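Local atomic coordinates of plantazolicin methyltransferase BamL (Bacillus amyloliquefaciens subsp. plantarum, PDB entry 5DM0), a protein that probably methylates the amino terminus of desmethylplantazolicin, a step in making the antibiotic plantazolicin, with S-adenosylmethionine as the methyl donor. Residues Ile132-Gly137 and Tyr160-Asp165; Arg166-Glu171 and Met257-His262. All coordinates share one frame; numbering follows the deposited sequence.

Interaction 1 (Ile132-Gly137 and Tyr160-Asp165); sequences IHLCFG and YIVDLD. With 5D8 (ethyl 2-(2-{2-[(1S)-1-amino-4-carbamimidamidobutyl]-1,3-thiazol-4-yl}-5-methyl-1,3-oxazol-4-yl)-1,3-thiazole-4-carboxylate), chain E; SAH (S-adenosyl-L-homocysteine), chain D.
Phe136 and Ile161 meet beside the strand ends: Ile161 CD1 lies over one face of the phenyl ring, displaced toward its rim, while Phe136 CB rests against Ile161 CG2. The imidazole of His133 has Leu134 CG on one face, and Val162 runs alongside it; on Tyr160, Val162 CG2 sits over a rim of the phenol face.

The carboxylate of Asp163 is the polar centre. With CG swung anti to the backbone N (chi1 -153°), it reaches back to the 132-137 segment, where Gly137 N meets the syn side of Asp163 OD2 at 2.9 Å, the donor 33° out of the carboxylate plane. The same carboxylate takes the guanidinium of 5D8 in a two-pronged grip, NE to Asp163 OD1 at 3.0 Å and NH1 to Asp163 OD2 at 2.9 Å. OD2 thus carries two bonds, and the Gly137 amide helps to fix the rotation of the group.

Between the backbones, Ile132 N bonds to Tyr160 O, Val162 N to Ile132 O, and Leu134 N to Val162 O at 2.7 Å. Where the strands part, a water accepts from Cys135 N and donates to Ile132 O and Val162 O, so both carbonyls gain a second partner. Two carbonyls face the ligands: His133 O accepts from SAH N at 2.8 Å, and Leu134 O from 5D8 N at 2.9 Å. The parallel neighbours 127-133 and 157-164 are joined by a beta-alpha-beta crossover through helix 142-151; with SAH and the substrate analogue bound at their C-terminal ends, they bear the signature of the Rossmann-like methyltransferase fold.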
loop_
_atom_site.group_PDB
_atom_site.type_symbol
_atom_site.label_atom_id
_atom_site.label_comp_id
_atom_site.label_asym_id
_atom_site.label_seq_id
_atom_site.Cartn_x
_atom_site.Cartn_y
_atom_site.Cartn_z
ATOM N N ILE A 132 -0.892 3.194 0.772
ATOM C CA ILE A 132 0.249 2.592 1.464
ATOM C C ILE A 132 0.422 1.208 0.851
ATOM O O ILE A 132 -0.170 0.236 1.335
ATOM C CB ILE A 132 0.029 2.488 3.003
ATOM C CG1 ILE A 132 -0.445 3.829 3.594
ATOM C CG2 ILE A 132 1.313 2.033 3.704
ATOM C CD1 ILE A 132 -0.691 3.789 5.098
ATOM N N HIS A 133 1.206 1.139 -0.221
ATOM C CA HIS A 133 1.310 -0.079 -1.041
ATOM C C HIS A 133 2.618 -0.831 -0.778
ATOM O O HIS A 133 3.713 -0.301 -1.008
ATOM C CB HIS A 133 1.192 0.323 -2.520
ATOM C CG HIS A 133 1.018 -0.818 -3.474
ATOM N ND1 HIS A 133 -0.130 -1.577 -3.528
ATOM C CD2 HIS A 133 1.818 -1.277 -4.467
ATOM C CE1 HIS A 133 -0.014 -2.482 -4.484
ATOM N NE2 HIS A 133 1.153 -2.314 -5.078
ATOM N N LEU A 134 2.487 -2.066 -0.279
ATOM C CA LEU A 134 3.603 -2.989 -0.073
ATOM C C LEU A 134 4.748 -2.416 0.768
ATOM O O LEU A 134 5.924 -2.645 0.452
ATOM C CB LEU A 134 4.121 -3.521 -1.419
ATOM C CG LEU A 134 3.049 -4.010 -2.397
ATOM C CD1 LEU A 134 3.645 -4.386 -3.754
ATOM C CD2 LEU A 134 2.284 -5.186 -1.794
ATOM N N CYS A 135 4.404 -1.694 1.839
ATOM C CA CYS A 135 5.422 -1.134 2.749
ATOM C C CYS A 135 5.051 -1.067 4.233
ATOM O O CYS A 135 5.886 -0.701 5.068
ATOM C CB CYS A 135 5.891 0.249 2.264
ATOM S SG CYS A 135 4.615 1.523 2.259
ATOM N N PHE A 136 3.821 -1.436 4.574
ATOM C CA PHE A 136 3.318 -1.253 5.939
ATOM C C PHE A 136 4.213 -1.913 6.992
ATOM O O PHE A 136 4.507 -1.319 8.040
ATOM C CB PHE A 136 1.873 -1.757 6.039
ATOM C CG PHE A 136 1.137 -1.294 7.267
ATOM C CD1 PHE A 136 0.961 0.058 7.524
ATOM C CD2 PHE A 136 0.571 -2.220 8.146
ATOM C CE1 PHE A 136 0.268 0.488 8.648
ATOM C CE2 PHE A 136 -0.122 -1.792 9.278
ATOM C CZ PHE A 136 -0.284 -0.436 9.520
ATOM N N GLY A 137 4.661 -3.130 6.697
ATOM C CA GLY A 137 5.463 -3.910 7.639
ATOM C C GLY A 137 6.881 -3.390 7.800
ATOM O O GLY A 137 7.662 -3.948 8.564
ATOM N N TYR A 160 -5.808 3.367 1.755
ATOM C CA TYR A 160 -5.817 2.009 1.210
ATOM C C TYR A 160 -4.444 1.395 1.433
ATOM O O TYR A 160 -3.429 1.931 0.964
ATOM C CB TYR A 160 -6.184 2.006 -0.282
ATOM C CG TYR A 160 -6.261 0.625 -0.915
ATOM C CD1 TYR A 160 -6.743 -0.485 -0.196
ATOM C CD2 TYR A 160 -5.870 0.430 -2.236
ATOM C CE1 TYR A 160 -6.813 -1.747 -0.787
ATOM C CE2 TYR A 160 -5.944 -0.823 -2.834
ATOM C CZ TYR A 160 -6.425 -1.902 -2.109
ATOM O OH TYR A 160 -6.476 -3.138 -2.712
ATOM N N ILE A 161 -4.423 0.292 2.183
ATOM C CA ILE A 161 -3.188 -0.395 2.565
ATOM C C ILE A 161 -3.211 -1.773 1.921
ATOM O O ILE A 161 -4.171 -2.526 2.109
ATOM C CB ILE A 161 -3.092 -0.592 4.098
ATOM C CG1 ILE A 161 -3.155 0.759 4.828
ATOM C CG2 ILE A 161 -1.832 -1.396 4.463
ATOM C CD1 ILE A 161 -3.283 0.669 6.330
ATOM N N VAL A 162 -2.165 -2.085 1.154
ATOM C CA VAL A 162 -1.970 -3.438 0.610
ATOM C C VAL A 162 -0.612 -3.932 1.098
ATOM O O VAL A 162 0.389 -3.234 0.941
ATOM C CB VAL A 162 -1.981 -3.452 -0.936
ATOM C CG1 VAL A 162 -1.838 -4.882 -1.465
ATOM C CG2 VAL A 162 -3.247 -2.808 -1.480
ATOM N N ASP A 163 -0.561 -5.121 1.695
ATOM C CA ASP A 163 0.715 -5.628 2.203
ATOM C C ASP A 163 0.717 -7.155 2.293
ATOM O O ASP A 163 -0.320 -7.804 2.150
ATOM C CB ASP A 163 1.042 -5.008 3.572
ATOM C CG ASP A 163 2.539 -4.936 3.847
ATOM O OD1 ASP A 163 3.326 -4.999 2.880
ATOM O OD2 ASP A 163 2.932 -4.850 5.039
ATOM N N LEU A 164 1.901 -7.717 2.521
ATOM C CA LEU A 164 2.069 -9.155 2.665
ATOM C C LEU A 164 1.333 -9.678 3.884
ATOM O O LEU A 164 1.265 -8.995 4.899
ATOM C CB LEU A 164 3.552 -9.472 2.848
ATOM C CG LEU A 164 4.519 -8.980 1.768
ATOM C CD1 LEU A 164 5.930 -9.387 2.166
ATOM C CD2 LEU A 164 4.114 -9.564 0.423
ATOM N N ASP A 165 0.794 -10.890 3.782
ATOM C CA ASP A 165 0.354 -11.619 4.977
ATOM C C ASP A 165 1.488 -12.542 5.383
ATOM O O ASP A 165 2.014 -13.287 4.560
ATOM C CB ASP A 165 -0.935 -12.427 4.733
ATOM C CG ASP A 165 -1.464 -13.098 6.012
ATOM O OD1 ASP A 165 -0.708 -13.857 6.671
ATOM O OD2 ASP A 165 -2.646 -12.884 6.372
HETATM C C1 5D8 E . 7.681 -8.962 -1.455
HETATM C C2 5D8 E . 6.711 -8.089 -1.950
HETATM C C3 5D8 E . 4.391 -9.732 -3.990
HETATM C C4 5D8 E . 7.949 -6.412 -1.158
HETATM C C5 5D8 E . 3.717 -8.432 -3.865
HETATM C C6 5D8 E . 5.553 -8.547 -2.750
HETATM C C8 5D8 E . 3.948 -10.819 -4.873
HETATM C C11 5D8 E . 3.807 -12.755 -6.386
HETATM C C12 5D8 E . 2.692 -11.914 -6.349
HETATM O O14 5D8 E . 1.296 -13.295 -7.618
HETATM C C13 5D8 E . 1.492 -12.175 -7.167
HETATM O O15 5D8 E . 0.592 -11.066 -7.456
HETATM N N2 5D8 E . 2.788 -10.820 -5.529
HETATM S S1 5D8 E . 4.995 -12.103 -5.319
HETATM N N1 5D8 E . 5.565 -9.758 -3.356
HETATM O O9 5D8 E . 4.511 -7.688 -3.035
HETATM C C7 5D8 E . 2.423 -7.828 -4.345
HETATM S S5 5D8 E . 8.810 -7.868 -0.727
HETATM N N3 5D8 E . 6.837 -6.735 -1.844
HETATM C CA 5D8 E . 8.489 -5.084 -0.777
HETATM N N 5D8 E . 7.638 -4.045 -1.357
HETATM C CB 5D8 E . 8.588 -4.909 0.738
HETATM C CG 5D8 E . 7.335 -5.319 1.506
HETATM C CD 5D8 E . 7.319 -4.573 2.840
HETATM N NE 5D8 E . 6.240 -5.149 3.655
HETATM C CZ 5D8 E . 6.325 -6.119 4.480
HETATM N NH1 5D8 E . 5.294 -6.503 5.115
HETATM N NH2 5D8 E . 7.431 -6.726 4.670
HETATM C C9 5D8 E . -0.584 -11.266 -8.245
HETATM C C10 5D8 E . -0.573 -10.303 -9.419
HETATM N N SAH D . 4.973 1.624 -2.590
HETATM C CA SAH D . 6.075 0.832 -3.213
HETATM C CB SAH D . 6.841 0.068 -2.134
HETATM C CG SAH D . 8.310 -0.001 -2.532
HETATM S SD SAH D . 9.269 -1.008 -1.447
HETATM C C SAH D . 5.473 -0.128 -4.205
HETATM O O SAH D . 6.101 -1.089 -4.655
HETATM O OXT SAH D . 4.324 0.043 -4.605
HETATM C "C5'" SAH D . 9.038 -0.237 0.133
HETATM C "C4'" SAH D . 9.385 1.257 0.128
HETATM O "O4'" SAH D . 9.069 1.805 1.410
HETATM C "C3'" SAH D . 10.872 1.538 -0.089
HETATM O "O3'" SAH D . 11.024 2.441 -1.190
HETATM C "C2'" SAH D . 11.356 2.172 1.207
HETATM O "O2'" SAH D . 12.368 3.172 1.012
HETATM C "C1'" SAH D . 10.073 2.774 1.749
HETATM N N9 SAH D . 10.037 2.994 3.208
HETATM C C8 SAH D . 10.393 2.129 4.178
HETATM N N7 SAH D . 10.190 2.675 5.403
HETATM C C5 SAH D . 9.695 3.913 5.207
HETATM C C6 SAH D . 9.254 5.034 6.063
HETATM N N6 SAH D . 9.310 4.950 7.417
HETATM N N1 SAH D . 8.798 6.149 5.437
HETATM C C2 SAH D . 8.737 6.268 4.093
HETATM N N3 SAH D . 9.111 5.279 3.250
HETATM C C4 SAH D . 9.589 4.112 3.758
HETATM O O HOH W 1 1.556 -1.517 2.768
#

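Interaction 2 (Arg166-Glu171 and Met257-His262); sequences RNSLGE and MPALLH. With 5D8 (ethyl 2-(2-{2-[(1S)-1-amino-4-carbamimidamidobutyl]-1,3-thiazol-4-yl}-5-methyl-1,3-oxazol-4-yl)-1,3-thiazole-4-carboxylate), chain E.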
loop_
_atom_site.group_PDB
_atom_site.type_symbol
_atom_site.label_atom_id
_atom_site.label_comp_id
_atom_site.label_asym_id
_atom_site.label_seq_id
_atom_site.Cartn_x
_atom_site.Cartn_y
_atom_site.Cartn_z
ATOM N N ARG A 166 1.842 -12.498 6.660
ATOM C CA ARG A 166 2.956 -13.272 7.200
ATOM C C ARG A 166 2.910 -14.767 6.840
ATOM O O ARG A 166 3.945 -15.380 6.535
ATOM C CB ARG A 166 3.000 -13.101 8.719
ATOM C CG ARG A 166 4.163 -13.814 9.379
ATOM C CD ARG A 166 4.461 -13.251 10.754
ATOM N NE ARG A 166 3.492 -13.656 11.770
ATOM C CZ ARG A 166 2.715 -12.817 12.456
ATOM N NH1 ARG A 166 1.886 -13.299 13.376
ATOM N NH2 ARG A 166 2.754 -11.500 12.219
ATOM N N ASN A 167 1.714 -15.347 6.864
ATOM C CA ASN A 167 1.574 -16.783 6.609
ATOM C C ASN A 167 1.725 -17.212 5.144
ATOM O O ASN A 167 1.644 -18.398 4.849
ATOM C CB ASN A 167 0.258 -17.315 7.190
ATOM C CG ASN A 167 0.256 -17.333 8.709
ATOM O OD1 ASN A 167 1.242 -17.718 9.331
ATOM N ND2 ASN A 167 -0.874 -16.961 9.311
ATOM N N SER A 168 1.929 -16.249 4.244
ATOM C CA SER A 168 2.078 -16.537 2.816
ATOM C C SER A 168 3.528 -16.710 2.376
ATOM O O SER A 168 3.804 -16.795 1.168
ATOM C CB SER A 168 1.425 -15.433 1.985
ATOM O OG SER A 168 0.019 -15.492 2.103
ATOM N N LEU A 169 4.437 -16.779 3.349
ATOM C CA LEU A 169 5.880 -16.918 3.095
ATOM C C LEU A 169 6.222 -18.007 2.070
ATOM O O LEU A 169 7.027 -17.776 1.161
ATOM C CB LEU A 169 6.637 -17.151 4.412
ATOM C CG LEU A 169 8.145 -17.469 4.369
ATOM C CD1 LEU A 169 8.916 -16.405 3.584
ATOM C CD2 LEU A 169 8.684 -17.570 5.785
ATOM N N GLY A 170 5.596 -19.176 2.211
ATOM C CA GLY A 170 5.847 -20.320 1.329
ATOM C C GLY A 170 5.613 -20.028 -0.141
ATOM O O GLY A 170 6.429 -20.393 -0.989
ATOM N N GLU A 171 4.507 -19.355 -0.447
ATOM C CA GLU A 171 4.205 -18.973 -1.832
ATOM C C GLU A 171 5.112 -17.833 -2.282
ATOM O O GLU A 171 5.499 -17.771 -3.448
ATOM C CB GLU A 171 2.731 -18.586 -2.001
ATOM C CG GLU A 171 1.760 -19.754 -1.853
ATOM C CD GLU A 171 1.805 -20.378 -0.463
ATOM O OE1 GLU A 171 1.569 -19.643 0.524
ATOM O OE2 GLU A 171 2.100 -21.592 -0.367
ATOM N N MET A 257 -0.175 -18.433 -5.414
ATOM C CA MET A 257 0.341 -17.061 -5.248
ATOM C C MET A 257 0.153 -16.556 -3.808
ATOM O O MET A 257 -0.793 -16.961 -3.142
ATOM C CB MET A 257 -0.339 -16.111 -6.241
ATOM C CG MET A 257 -0.704 -16.762 -7.571
ATOM S SD MET A 257 -0.362 -15.760 -9.032
ATOM C CE MET A 257 1.388 -16.093 -9.269
ATOM N N PRO A 258 1.053 -15.674 -3.321
ATOM C CA PRO A 258 0.934 -15.175 -1.936
ATOM C C PRO A 258 -0.303 -14.313 -1.710
ATOM O O PRO A 258 -0.559 -13.383 -2.482
ATOM C CB PRO A 258 2.197 -14.326 -1.750
ATOM C CG PRO A 258 2.632 -13.974 -3.134
ATOM C CD PRO A 258 2.271 -15.163 -3.976
ATOM N N ALA A 259 -1.063 -14.630 -0.665
ATOM C CA ALA A 259 -2.233 -13.836 -0.299
ATOM C C ALA A 259 -1.806 -12.497 0.290
ATOM O O ALA A 259 -0.882 -12.428 1.117
ATOM C CB ALA A 259 -3.108 -14.594 0.684
ATOM N N LEU A 260 -2.471 -11.431 -0.140
ATOM C CA LEU A 260 -2.181 -10.102 0.391
ATOM C C LEU A 260 -3.268 -9.605 1.326
ATOM O O LEU A 260 -4.438 -9.945 1.168
ATOM C CB LEU A 260 -1.989 -9.094 -0.738
ATOM C CG LEU A 260 -0.890 -9.421 -1.753
ATOM C CD1 LEU A 260 -1.016 -8.459 -2.918
ATOM C CD2 LEU A 260 0.509 -9.359 -1.149
ATOM N N LEU A 261 -2.862 -8.808 2.307
ATOM C CA LEU A 261 -3.787 -8.075 3.149
ATOM C C LEU A 261 -4.219 -6.811 2.411
ATOM O O LEU A 261 -3.378 -6.092 1.851
ATOM C CB LEU A 261 -3.112 -7.666 4.452
ATOM C CG LEU A 261 -2.400 -8.739 5.274
ATOM C CD1 LEU A 261 -1.740 -8.073 6.463
ATOM C CD2 LEU A 261 -3.426 -9.772 5.710
ATOM N N HIS A 262 -5.519 -6.552 2.419
ATOM C CA HIS A 262 -6.091 -5.318 1.873
ATOM C C HIS A 262 -6.904 -4.639 2.956
ATOM O O HIS A 262 -7.874 -5.208 3.457
ATOM C CB HIS A 262 -7.007 -5.615 0.681
ATOM C CG HIS A 262 -6.334 -6.340 -0.435
ATOM N ND1 HIS A 262 -6.119 -7.700 -0.414
ATOM C CD2 HIS A 262 -5.845 -5.900 -1.616
ATOM C CE1 HIS A 262 -5.514 -8.066 -1.530
ATOM N NE2 HIS A 262 -5.336 -6.996 -2.277
HETATM C C1 5D8 E . 7.681 -8.962 -1.455
HETATM C C2 5D8 E . 6.711 -8.089 -1.950
HETATM C C3 5D8 E . 4.391 -9.732 -3.990
HETATM C C4 5D8 E . 7.949 -6.412 -1.158
HETATM C C5 5D8 E . 3.717 -8.432 -3.865
HETATM C C6 5D8 E . 5.553 -8.547 -2.750
HETATM C C8 5D8 E . 3.948 -10.819 -4.873
HETATM C C11 5D8 E . 3.807 -12.755 -6.386
HETATM C C12 5D8 E . 2.692 -11.914 -6.349
HETATM O O14 5D8 E . 1.296 -13.295 -7.618
HETATM C C13 5D8 E . 1.492 -12.175 -7.167
HETATM O O15 5D8 E . 0.592 -11.066 -7.456
HETATM N N2 5D8 E . 2.788 -10.820 -5.529
HETATM S S1 5D8 E . 4.995 -12.103 -5.319
HETATM N N1 5D8 E . 5.565 -9.758 -3.356
HETATM O O9 5D8 E . 4.511 -7.688 -3.035
HETATM C C7 5D8 E . 2.423 -7.828 -4.345
HETATM S S5 5D8 E . 8.810 -7.868 -0.727
HETATM N N3 5D8 E . 6.837 -6.735 -1.844
HETATM C CA 5D8 E . 8.489 -5.084 -0.777
HETATM N N 5D8 E . 7.638 -4.045 -1.357
HETATM C CB 5D8 E . 8.588 -4.909 0.738
HETATM C CG 5D8 E . 7.335 -5.319 1.506
HETATM C CD 5D8 E . 7.319 -4.573 2.840
HETATM N NE 5D8 E . 6.240 -5.149 3.655
HETATM C CZ 5D8 E . 6.325 -6.119 4.480
HETATM N NH1 5D8 E . 5.294 -6.503 5.115
HETATM N NH2 5D8 E . 7.431 -6.726 4.670
HETATM C C9 5D8 E . -0.584 -11.266 -8.245
HETATM C C10 5D8 E . -0.573 -10.303 -9.419
#
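Ser168 reaches Ala259 with its hydroxyl. Its OG, set beside its own backbone N (chi1 -70°), accepts a weak hydrogen bond from Ala259 N at 3.1 Å, bent to 128° at the hydrogen, and also touches the methyl group of Ala259.

Van der Waals contact joins the segments elsewhere. Ser168 CB lies 4.0 Å from Pro258 CB, and one turn along, Glu171 CB packs on the peptide joining Met257 to Pro258, 3.6 Å from Pro258 N. Beyond CB the Glu171 chain bends at chi2 (63°) and carries its carboxylate away, so the glutamate contributes its aliphatic base rather than its charge. Tyr189 of helix 179-191 touches both Ser168 and Pro258.

Toward the substrate analogue the 257-262 segment offers apolar surface. Pro258 CG stands over the face of the ester-bearing thiazole of 5D8, 3.7 Å from its C11. Met257, its chain bent at chi2 and chi3, brings CE to 3.3 Å from the ester carbonyl oxygen O14 of 5D8, and Leu260 CD1 meets the oxazole methyl C7 at 3.8 Å. Here the turn leading from strand 157-164 into helix 169-173 packs on the lead-in to strand 260-268, the antiparallel strand inserted between 157-164 and 212-217, as in class I methyltransferases, and that lead-in forms one wall of the azole-binding pocket.

In the fold
Interactions 1 and 2 have centres 12 Å apart and are joined through the sheet: strands 157-164 and 260-268 are antiparallel neighbours, with Leu261 N probably hydrogen-bonded to Asp163 O at 2.7 Å. The chain also runs directly from Asp165 of one contact to Arg166 of the other. 5D8 spans both, its guanidinium and amine held by interaction 1 and its far thiazole and ester lying against interaction 2. Only interaction 1 also touches SAH; the side chain of Pro258 is about 13 Å from SAH. Between the ligands, the 5D8 amine N lies 3.4 Å from SAH SD, consistent with methyl transfer to that amine.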